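Local coordinates for core protein VP4 (PDB 2JHP) that caps the viral messenger RNA as a multifunctional core enzyme, with two methyltransferase-type folds that bind S-adenosyl-L-homocysteine and guanine, at residues 115-120 / 497-502; 472-477 / 489-494; 174-179 / 208-213. All coordinates share one frame; numbering follows the deposited sequence.

Interaction 1. Residues 115-120 / 497-502; sequences KGFGDA and MNFAVS. With GUN (guanine), chain E.
Phe117 and Phe499 are the two side chains that meet here, one from helix 114-128 and one from strand 499-503. Both CB atoms point toward the opposite segment. The aromatic contact is small. Phe117 CE2 lies 3.6 Å from Phe499 CD1. The ring planes are 30° apart and the centroids 5.8 Å apart. The rings are offset, with little of one lying over the other, so this is a glancing contact and not a full stack. Phe117 has CG anti to its backbone N (chi1 169°), which carries the ring off the helix toward the strand.

The ligand contacts come from the helix, through Phe117 and Gly118 of the guanine pocket. Guanine N2 sits at the edge of the Phe117 ring, in its plane, 3.1 Å from Phe117 CD2. Gly118 CA is 3.4 Å from guanine N3, an approach made possible by the missing side chain. Tyr446 adds a hydrogen bond to the guanine.

Further aromatic contacts surround Phe499. Its ring meets Trp437, Phe410 and Trp495 edge to face. Phe410 and Trp495 also belong to the guanine pocket, so Phe499 backs its aromatic wall.

The helix thus supplies two pocket residues, and Phe499 of the strand packs beside Phe117 at the margin of the site. Strand 499-503 is the antiparallel strand of a seven-stranded sheet in the order 3-2-1-4-5-7-6, the Rossmann-like fold of S-adenosylmethionine-dependent methyltransferases.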
loop_
_atom_site.group_PDB
_atom_site.type_symbol
_atom_site.label_atom_id
_atom_site.label_comp_id
_atom_site.label_asym_id
_atom_site.label_seq_id
_atom_site.Cartn_x
_atom_site.Cartn_y
_atom_site.Cartn_z
ATOM N N LYS A 115 -7.257 -3.060 -2.912
ATOM C CA LYS A 115 -6.282 -3.576 -1.970
ATOM C C LYS A 115 -5.441 -4.656 -2.639
ATOM O O LYS A 115 -4.230 -4.707 -2.455
ATOM C CB LYS A 115 -6.971 -4.136 -0.730
ATOM C CG LYS A 115 -6.199 -3.927 0.561
ATOM C CD LYS A 115 -6.669 -4.879 1.668
ATOM C CE LYS A 115 -5.695 -6.025 1.828
ATOM N NZ LYS A 115 -6.226 -7.145 2.626
ATOM N N GLY A 116 -6.094 -5.495 -3.436
ATOM C CA GLY A 116 -5.428 -6.580 -4.144
ATOM C C GLY A 116 -4.354 -6.059 -5.075
ATOM O O GLY A 116 -3.250 -6.611 -5.138
ATOM N N PHE A 117 -4.674 -4.983 -5.786
ATOM C CA PHE A 117 -3.722 -4.377 -6.692
ATOM C C PHE A 117 -2.486 -3.860 -5.942
ATOM O O PHE A 117 -1.356 -4.259 -6.238
ATOM C CB PHE A 117 -4.384 -3.281 -7.525
ATOM C CG PHE A 117 -3.426 -2.446 -8.276
ATOM C CD1 PHE A 117 -2.705 -2.967 -9.311
ATOM C CD2 PHE A 117 -3.244 -1.139 -7.945
ATOM C CE1 PHE A 117 -1.809 -2.192 -10.014
ATOM C CE2 PHE A 117 -2.359 -0.334 -8.635
ATOM C CZ PHE A 117 -1.633 -0.867 -9.686
ATOM N N GLY A 118 -2.709 -2.990 -4.961
ATOM C CA GLY A 118 -1.623 -2.476 -4.133
ATOM C C GLY A 118 -0.797 -3.536 -3.422
ATOM O O GLY A 118 0.405 -3.368 -3.274
ATOM N N ASP A 119 -1.446 -4.617 -2.989
ATOM C CA ASP A 119 -0.797 -5.694 -2.235
ATOM C C ASP A 119 0.131 -6.533 -3.095
ATOM O O ASP A 119 1.143 -7.038 -2.616
ATOM C CB ASP A 119 -1.831 -6.639 -1.604
ATOM C CG ASP A 119 -2.537 -6.040 -0.387
ATOM O OD1 ASP A 119 -2.388 -4.837 -0.072
ATOM O OD2 ASP A 119 -3.279 -6.808 0.249
ATOM N N ALA A 120 -0.248 -6.707 -4.352
ATOM C CA ALA A 120 0.561 -7.442 -5.287
ATOM C C ALA A 120 1.850 -6.670 -5.557
ATOM O O ALA A 120 2.929 -7.243 -5.530
ATOM C CB ALA A 120 -0.207 -7.700 -6.546
ATOM N N MET A 497 -4.809 0.728 -14.178
ATOM C CA MET A 497 -4.506 1.635 -15.280
ATOM C C MET A 497 -4.599 3.132 -14.987
ATOM O O MET A 497 -4.269 3.939 -15.851
ATOM C CB MET A 497 -5.335 1.268 -16.506
ATOM C CG MET A 497 -4.741 0.113 -17.284
ATOM S SD MET A 497 -5.763 -0.508 -18.607
ATOM C CE MET A 497 -5.189 0.515 -19.938
ATOM N N ASN A 498 -5.038 3.506 -13.783
ATOM C CA ASN A 498 -4.894 4.881 -13.314
ATOM C C ASN A 498 -3.483 5.214 -12.850
ATOM O O ASN A 498 -3.193 6.376 -12.564
ATOM C CB ASN A 498 -5.831 5.146 -12.144
ATOM C CG ASN A 498 -7.290 5.191 -12.556
ATOM O OD1 ASN A 498 -7.649 5.776 -13.576
ATOM N ND2 ASN A 498 -8.139 4.572 -11.753
ATOM N N PHE A 499 -2.621 4.198 -12.734
ATOM C CA PHE A 499 -1.270 4.392 -12.211
ATOM C C PHE A 499 -0.196 4.131 -13.276
ATOM O O PHE A 499 -0.345 3.262 -14.151
ATOM C CB PHE A 499 -1.010 3.510 -10.977
ATOM C CG PHE A 499 -1.877 3.832 -9.754
ATOM C CD1 PHE A 499 -3.061 3.139 -9.503
ATOM C CD2 PHE A 499 -1.472 4.786 -8.816
ATOM C CE1 PHE A 499 -3.826 3.432 -8.359
ATOM C CE2 PHE A 499 -2.231 5.061 -7.700
ATOM C CZ PHE A 499 -3.412 4.382 -7.475
ATOM N N ALA A 500 0.882 4.901 -13.225
ATOM C CA ALA A 500 2.088 4.467 -13.902
ATOM C C ALA A 500 2.944 3.800 -12.858
ATOM O O ALA A 500 2.960 4.230 -11.700
ATOM C CB ALA A 500 2.855 5.638 -14.592
ATOM N N VAL A 501 3.627 2.735 -13.276
ATOM C CA VAL A 501 4.530 1.997 -12.407
ATOM C C VAL A 501 5.885 1.868 -13.050
ATOM O O VAL A 501 6.010 1.512 -14.229
ATOM C CB VAL A 501 4.015 0.587 -12.082
ATOM C CG1 VAL A 501 4.944 -0.078 -11.101
ATOM C CG2 VAL A 501 2.606 0.635 -11.520
ATOM N N SER A 502 6.903 2.149 -12.253
ATOM C CA SER A 502 8.287 1.978 -12.665
ATOM C C SER A 502 8.890 0.792 -11.925
ATOM O O SER A 502 8.639 0.619 -10.745
ATOM C CB SER A 502 9.065 3.263 -12.365
ATOM O OG SER A 502 9.019 3.580 -10.980
HETATM N N9 GUN E . -3.556 -0.372 -0.811
HETATM C C8 GUN E . -3.422 0.562 0.129
HETATM N N7 GUN E . -3.617 1.765 -0.417
HETATM C C5 GUN E . -3.882 1.602 -1.712
HETATM C C6 GUN E . -4.163 2.484 -2.757
HETATM O O6 GUN E . -4.204 3.698 -2.562
HETATM N N1 GUN E . -4.403 1.973 -4.040
HETATM C C2 GUN E . -4.345 0.584 -4.229
HETATM N N2 GUN E . -4.566 0.067 -5.422
HETATM N N3 GUN E . -4.070 -0.235 -3.199
HETATM C C4 GUN E . -3.842 0.235 -1.962
#

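Interaction 2. Residues 472-477 / 489-494; sequences GAILFL and LTYDPA
Ile474 lays its CG2 methyl over one face of the Tyr491 ring. Ile474 and Tyr491 bury similar areas and carry most of the contact. The methyl carbon, Ile474 CG2, is 4.2 Å from the centroid of the Tyr491 ring and 26° off the ring normal, a CH-pi contact. It is shifted toward the phenol end, for its closest ring atom is Tyr491 CZ at 3.8 Å. The two side chains run past each other in opposite directions. In Ile474 the CG2 branch is anti to the backbone N, which turns this methyl toward the loop.

Tyr491 holds CG between its own backbone N and carbonyl carbon (chi1 75°). This brings the ring across to the helix. Its hydroxyl end meets a second residue: Leu475 CD1 is 3.8 Å from Tyr491 OH, with the two side chains crossing at about a right angle. The hydroxyl also has a weak hydrogen bond with Asn471.

Leu489 is the third contributor. Its CD2 methyl touches the same branch of the isoleucine, 3.9 Å from Ile474 CG2. One methyl thus packs on both a leucine and a tyrosine. The carbonyl of Leu489 lies at the edge of the Tyr491 ring and accepts a hydrogen bond from Arg63.

Further on, Asp492 is the N-cap of helix 493-496. Its OD1 accepts a weak capping bond from Ala494 N, and its OD2 forms a salt bridge with Arg110. The loop 489-492 meets helix 470-480 through Ile474, Leu475 and Met478, and Arg63 of helix 59-64 touches Leu475, Tyr491 and Pro493. Helix 114-128 packs on Ile474 through Phe117, Ala120 and Leu121, and strand 499-503 follows helix 493-496 in the chain.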
loop_
_atom_site.group_PDB
_atom_site.type_symbol
_atom_site.label_atom_id
_atom_site.label_comp_id
_atom_site.label_asym_id
_atom_site.label_seq_id
_atom_site.Cartn_x
_atom_site.Cartn_y
_atom_site.Cartn_z
ATOM N N GLY A 472 -0.304 -3.288 -16.954
ATOM C CA GLY A 472 0.904 -3.781 -17.605
ATOM C C GLY A 472 1.902 -4.281 -16.581
ATOM O O GLY A 472 2.473 -5.365 -16.727
ATOM N N ALA A 473 2.077 -3.494 -15.526
ATOM C CA ALA A 473 3.009 -3.790 -14.454
ATOM C C ALA A 473 2.681 -5.104 -13.777
ATOM O O ALA A 473 3.586 -5.888 -13.482
ATOM C CB ALA A 473 3.017 -2.668 -13.450
ATOM N N ILE A 474 1.396 -5.353 -13.544
ATOM C CA ILE A 474 0.962 -6.587 -12.900
ATOM C C ILE A 474 1.180 -7.792 -13.826
ATOM O O ILE A 474 1.694 -8.820 -13.407
ATOM C CB ILE A 474 -0.505 -6.491 -12.431
ATOM C CG1 ILE A 474 -0.644 -5.494 -11.260
ATOM C CG2 ILE A 474 -1.072 -7.870 -12.097
ATOM C CD1 ILE A 474 -0.283 -6.018 -9.842
ATOM N N LEU A 475 0.798 -7.637 -15.087
ATOM C CA LEU A 475 0.953 -8.668 -16.096
ATOM C C LEU A 475 2.425 -9.015 -16.331
ATOM O O LEU A 475 2.769 -10.172 -16.589
ATOM C CB LEU A 475 0.304 -8.192 -17.396
ATOM C CG LEU A 475 -1.117 -8.656 -17.740
ATOM C CD1 LEU A 475 -1.727 -9.615 -16.716
ATOM C CD2 LEU A 475 -2.020 -7.483 -18.010
ATOM N N PHE A 476 3.283 -8.003 -16.251
ATOM C CA PHE A 476 4.713 -8.210 -16.299
ATOM C C PHE A 476 5.173 -9.102 -15.143
ATOM O O PHE A 476 5.939 -10.043 -15.353
ATOM C CB PHE A 476 5.452 -6.877 -16.265
ATOM C CG PHE A 476 6.928 -7.005 -16.500
ATOM C CD1 PHE A 476 7.427 -7.178 -17.793
ATOM C CD2 PHE A 476 7.824 -6.970 -15.438
ATOM C CE1 PHE A 476 8.782 -7.291 -18.020
ATOM C CE2 PHE A 476 9.177 -7.084 -15.661
ATOM C CZ PHE A 476 9.658 -7.243 -16.957
ATOM N N LEU A 477 4.691 -8.808 -13.938
ATOM C CA LEU A 477 5.071 -9.563 -12.746
ATOM C C LEU A 477 4.430 -10.930 -12.716
ATOM O O LEU A 477 5.031 -11.862 -12.216
ATOM C CB LEU A 477 4.748 -8.786 -11.451
ATOM C CG LEU A 477 5.528 -7.486 -11.240
ATOM C CD1 LEU A 477 4.850 -6.549 -10.245
ATOM C CD2 LEU A 477 6.954 -7.809 -10.831
ATOM N N LEU A 489 -4.788 -13.806 -9.297
ATOM C CA LEU A 489 -4.958 -12.514 -8.633
ATOM C C LEU A 489 -6.264 -11.805 -9.003
ATOM O O LEU A 489 -6.530 -11.533 -10.181
ATOM C CB LEU A 489 -3.789 -11.583 -8.969
ATOM C CG LEU A 489 -3.796 -10.217 -8.275
ATOM C CD1 LEU A 489 -3.556 -10.365 -6.771
ATOM C CD2 LEU A 489 -2.756 -9.288 -8.888
ATOM N N THR A 490 -7.071 -11.520 -7.988
ATOM C CA THR A 490 -8.264 -10.729 -8.170
ATOM C C THR A 490 -7.873 -9.265 -8.060
ATOM O O THR A 490 -7.390 -8.807 -7.010
ATOM C CB THR A 490 -9.342 -11.108 -7.143
ATOM O OG1 THR A 490 -9.817 -12.418 -7.457
ATOM C CG2 THR A 490 -10.521 -10.123 -7.167
ATOM N N TYR A 491 -8.061 -8.545 -9.159
ATOM C CA TYR A 491 -7.807 -7.121 -9.188
ATOM C C TYR A 491 -8.573 -6.484 -10.344
ATOM O O TYR A 491 -9.144 -7.167 -11.188
ATOM C CB TYR A 491 -6.309 -6.828 -9.272
ATOM C CG TYR A 491 -5.731 -7.066 -10.632
ATOM C CD1 TYR A 491 -5.337 -5.999 -11.429
ATOM C CD2 TYR A 491 -5.597 -8.352 -11.138
ATOM C CE1 TYR A 491 -4.806 -6.209 -12.689
ATOM C CE2 TYR A 491 -5.082 -8.570 -12.390
ATOM C CZ TYR A 491 -4.677 -7.499 -13.165
ATOM O OH TYR A 491 -4.151 -7.718 -14.422
ATOM N N ASP A 492 -8.561 -5.162 -10.366
ATOM C CA ASP A 492 -9.364 -4.403 -11.283
ATOM C C ASP A 492 -8.436 -3.692 -12.271
ATOM O O ASP A 492 -7.743 -2.735 -11.921
ATOM C CB ASP A 492 -10.262 -3.451 -10.469
ATOM C CG ASP A 492 -10.978 -2.423 -11.312
ATOM O OD1 ASP A 492 -10.911 -2.447 -12.563
ATOM O OD2 ASP A 492 -11.622 -1.556 -10.688
ATOM N N PRO A 493 -8.383 -4.207 -13.509
ATOM C CA PRO A 493 -7.490 -3.650 -14.533
ATOM C C PRO A 493 -7.669 -2.146 -14.815
ATOM O O PRO A 493 -6.672 -1.441 -15.022
ATOM C CB PRO A 493 -7.791 -4.521 -15.757
ATOM C CG PRO A 493 -8.241 -5.847 -15.143
ATOM C CD PRO A 493 -9.106 -5.393 -14.006
ATOM N N ALA A 494 -8.907 -1.659 -14.805
ATOM C CA ALA A 494 -9.173 -0.228 -14.983
ATOM C C ALA A 494 -8.505 0.613 -13.884
ATOM O O ALA A 494 -7.861 1.633 -14.158
ATOM C CB ALA A 494 -10.661 0.030 -15.019
#

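Interaction 3. Residues 174-179 / 208-213; sequences PTDEKL and KKRSPG. With SAH (S-adenosyl-L-homocysteine), chain C.
Asp176 and Arg210 reach toward each other and pass in opposite directions. A carboxylate oxygen of the aspartate meets the flank of the arginine, at NE and CD. The carboxylate and guanidinium planes are 40° apart. Arg210 NE donates to Asp176 OD2 over 2.8 Å, as a salt bridge. The bond is bent, with an N-H...acceptor angle of 135°. Asp176 OD2 lies near the guanidinium plane, at the edge of the group. Seen from the aspartate, however, the donor stands well above the carboxylate plane. One oxygen meets one nitrogen, so this is not a paired, two-bond fork. The arginine chain bends at chi3.

Glu177 comes in from another direction. Its side chain crosses that of Arg210 at about a right angle. Glu177 OE2 is 4.2 Å from Arg210 NH2, beyond a salt bridge, and its closer partner is Arg202. Gln206, one turn back on helix 202-210, is hydrogen-bonded to Arg210 NH1, and this probably limits rotation of the guanidinium.

Leu179 leads to the cofactor site. Its CD1 methyl is 3.4 Å from the carboxylate atom O of S-adenosyl-L-homocysteine.

The other oxygen of Asp176, OD1, forms a salt bridge with Lys383 of a guanine pocket. The carboxylate therefore joins two basic residues, one through each oxygen. OD1 also lies close to Asp184, so these basic partners probably offset repulsion between the two carboxylates. Because Arg210 is exposed, solvent would be expected to screen its bond to Asp176. The chemistry is that of a surface ionic tie between the loop before helix 178-186 and the end of helix 202-210.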
loop_
_atom_site.group_PDB
_atom_site.type_symbol
_atom_site.label_atom_id
_atom_site.label_comp_id
_atom_site.label_asym_id
_atom_site.label_seq_id
_atom_site.Cartn_x
_atom_site.Cartn_y
_atom_site.Cartn_z
ATOM N N PRO A 174 -15.444 2.701 16.851
ATOM C CA PRO A 174 -15.083 1.751 17.918
ATOM C C PRO A 174 -13.951 0.790 17.532
ATOM O O PRO A 174 -13.779 0.506 16.345
ATOM C CB PRO A 174 -16.394 0.979 18.162
ATOM C CG PRO A 174 -17.181 1.154 16.914
ATOM C CD PRO A 174 -16.843 2.519 16.413
ATOM N N THR A 175 -13.181 0.318 18.517
ATOM C CA THR A 175 -12.129 -0.694 18.283
ATOM C C THR A 175 -12.102 -1.717 19.413
ATOM O O THR A 175 -13.048 -1.811 20.184
ATOM C CB THR A 175 -10.696 -0.101 18.206
ATOM O OG1 THR A 175 -10.718 1.310 18.445
ATOM C CG2 THR A 175 -10.056 -0.418 16.856
ATOM N N ASP A 176 -11.001 -2.452 19.530
ATOM C CA ASP A 176 -10.821 -3.429 20.596
ATOM C C ASP A 176 -10.841 -2.788 21.984
ATOM O O ASP A 176 -10.646 -1.579 22.121
ATOM C CB ASP A 176 -9.504 -4.187 20.390
ATOM C CG ASP A 176 -9.525 -5.069 19.141
ATOM O OD1 ASP A 176 -8.896 -4.699 18.119
ATOM O OD2 ASP A 176 -10.186 -6.129 19.182
ATOM N N GLU A 177 -11.085 -3.607 23.006
ATOM C CA GLU A 177 -11.041 -3.156 24.394
ATOM C C GLU A 177 -9.691 -2.519 24.734
ATOM O O GLU A 177 -8.626 -3.035 24.372
ATOM C CB GLU A 177 -11.371 -4.299 25.366
ATOM C CG GLU A 177 -10.545 -5.569 25.172
ATOM C CD GLU A 177 -10.784 -6.619 26.247
ATOM O OE1 GLU A 177 -10.444 -6.369 27.423
ATOM O OE2 GLU A 177 -11.303 -7.705 25.910
ATOM N N LYS A 178 -9.770 -1.389 25.432
ATOM C CA LYS A 178 -8.635 -0.535 25.791
ATOM C C LYS A 178 -7.289 -1.239 25.979
ATOM O O LYS A 178 -6.280 -0.820 25.390
ATOM C CB LYS A 178 -9.017 0.283 27.028
ATOM C CG LYS A 178 -7.910 0.957 27.791
ATOM C CD LYS A 178 -8.458 1.378 29.167
ATOM C CE LYS A 178 -7.422 1.177 30.278
ATOM N NZ LYS A 178 -7.988 1.202 31.657
ATOM N N LEU A 179 -7.282 -2.308 26.771
ATOM C CA LEU A 179 -6.034 -2.975 27.155
ATOM C C LEU A 179 -5.395 -3.903 26.106
ATOM O O LEU A 179 -4.174 -4.097 26.130
ATOM C CB LEU A 179 -6.176 -3.656 28.529
ATOM C CG LEU A 179 -5.998 -2.672 29.703
ATOM C CD1 LEU A 179 -6.547 -3.214 31.045
ATOM C CD2 LEU A 179 -4.528 -2.219 29.836
ATOM N N LYS A 208 -2.833 -12.626 21.688
ATOM C CA LYS A 208 -2.468 -13.887 21.036
ATOM C C LYS A 208 -3.518 -14.317 20.010
ATOM O O LYS A 208 -3.171 -14.704 18.899
ATOM C CB LYS A 208 -2.255 -15.000 22.069
ATOM C CG LYS A 208 -1.853 -16.336 21.454
ATOM C CD LYS A 208 -1.949 -17.544 22.427
ATOM C CE LYS A 208 -3.353 -18.100 22.546
ATOM N NZ LYS A 208 -3.378 -19.251 23.487
ATOM N N LYS A 209 -4.793 -14.233 20.391
ATOM C CA LYS A 209 -5.907 -14.669 19.539
ATOM C C LYS A 209 -6.120 -13.743 18.337
ATOM O O LYS A 209 -6.274 -14.210 17.212
ATOM C CB LYS A 209 -7.193 -14.834 20.376
ATOM C CG LYS A 209 -8.437 -15.264 19.613
ATOM C CD LYS A 209 -9.137 -16.423 20.341
ATOM C CE LYS A 209 -10.313 -15.984 21.230
ATOM N NZ LYS A 209 -11.639 -16.345 20.618
ATOM N N ARG A 210 -6.100 -12.435 18.570
ATOM C CA ARG A 210 -6.287 -11.470 17.482
ATOM C C ARG A 210 -5.024 -11.236 16.634
ATOM O O ARG A 210 -5.130 -10.933 15.452
ATOM C CB ARG A 210 -6.804 -10.141 18.024
ATOM C CG ARG A 210 -8.097 -10.242 18.779
ATOM C CD ARG A 210 -8.697 -8.864 18.925
ATOM N NE ARG A 210 -9.503 -8.634 20.133
ATOM C CZ ARG A 210 -9.892 -9.550 21.023
ATOM N NH1 ARG A 210 -9.564 -10.830 20.890
ATOM N NH2 ARG A 210 -10.623 -9.169 22.069
ATOM N N SER A 211 -3.847 -11.365 17.241
ATOM C CA SER A 211 -2.589 -11.137 16.541
ATOM C C SER A 211 -1.577 -12.266 16.782
ATOM O O SER A 211 -0.549 -12.042 17.430
ATOM C CB SER A 211 -1.982 -9.804 16.979
ATOM O OG SER A 211 -2.961 -8.789 17.059
ATOM N N PRO A 212 -1.862 -13.481 16.261
ATOM C CA PRO A 212 -0.968 -14.633 16.477
ATOM C C PRO A 212 0.498 -14.319 16.171
ATOM O O PRO A 212 1.373 -14.623 16.982
ATOM C CB PRO A 212 -1.494 -15.697 15.496
ATOM C CG PRO A 212 -2.913 -15.309 15.209
ATOM C CD PRO A 212 -3.044 -13.826 15.446
ATOM N N GLY A 213 0.738 -13.694 15.017
ATOM C CA GLY A 213 2.084 -13.432 14.503
ATOM C C GLY A 213 2.993 -12.686 15.463
ATOM O O GLY A 213 3.968 -13.253 15.982
HETATM N N SAH C . -2.851 -5.361 32.874
HETATM C CA SAH C . -4.084 -5.878 33.549
HETATM C CB SAH C . -4.818 -4.789 34.337
HETATM C CG SAH C . -3.995 -4.194 35.476
HETATM S SD SAH C . -4.664 -4.669 37.084
HETATM C C SAH C . -5.013 -6.534 32.533
HETATM O O SAH C . -4.980 -6.216 31.343
HETATM O OXT SAH C . -5.808 -7.407 32.883
HETATM C "C5'" SAH C . -3.256 -4.025 38.008
HETATM C "C4'" SAH C . -2.450 -5.185 38.565
HETATM O "O4'" SAH C . -1.209 -4.741 39.049
HETATM C "C3'" SAH C . -3.125 -5.880 39.734
HETATM O "O3'" SAH C . -3.613 -7.112 39.269
HETATM C "C2'" SAH C . -2.032 -6.067 40.775
HETATM O "O2'" SAH C . -1.910 -7.417 41.154
HETATM C "C1'" SAH C . -0.782 -5.660 40.028
HETATM N N9 SAH C . 0.288 -5.035 40.820
HETATM C C8 SAH C . 0.185 -4.150 41.860
HETATM N N7 SAH C . 1.436 -3.817 42.255
HETATM C C5 SAH C . 2.329 -4.464 41.476
HETATM C C6 SAH C . 3.720 -4.486 41.442
HETATM N N6 SAH C . 4.423 -3.760 42.304
HETATM N N1 SAH C . 4.367 -5.273 40.505
HETATM C C2 SAH C . 3.642 -6.027 39.610
HETATM N N3 SAH C . 2.260 -5.995 39.649
HETATM C C4 SAH C . 1.618 -5.230 40.567
#

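How the interactions relate
Interactions 1 and 2 form one continuous core, with centres 7 Å apart. Ala120 CB packs on Leu489 CD2 at 3.8 Å, and Val501 CB on Ala473 CB at 3.7 Å. Helix 470-480 packs against Phe117, a guanine-pocket residue, and so joins the two contacts. The pocket is touched directly by interaction 1, while the Tyr491 side chain of interaction 2 is about 8 Å from the base. Interaction 3 lies apart, its centre about 30 Å from interaction 1 and 33 Å from interaction 2. It belongs to the second methyltransferase-type fold, with its own guanine and S-adenosyl-L-homocysteine. The contrast is also chemical: apolar and aromatic in interactions 1 and 2, ionic in interaction 3.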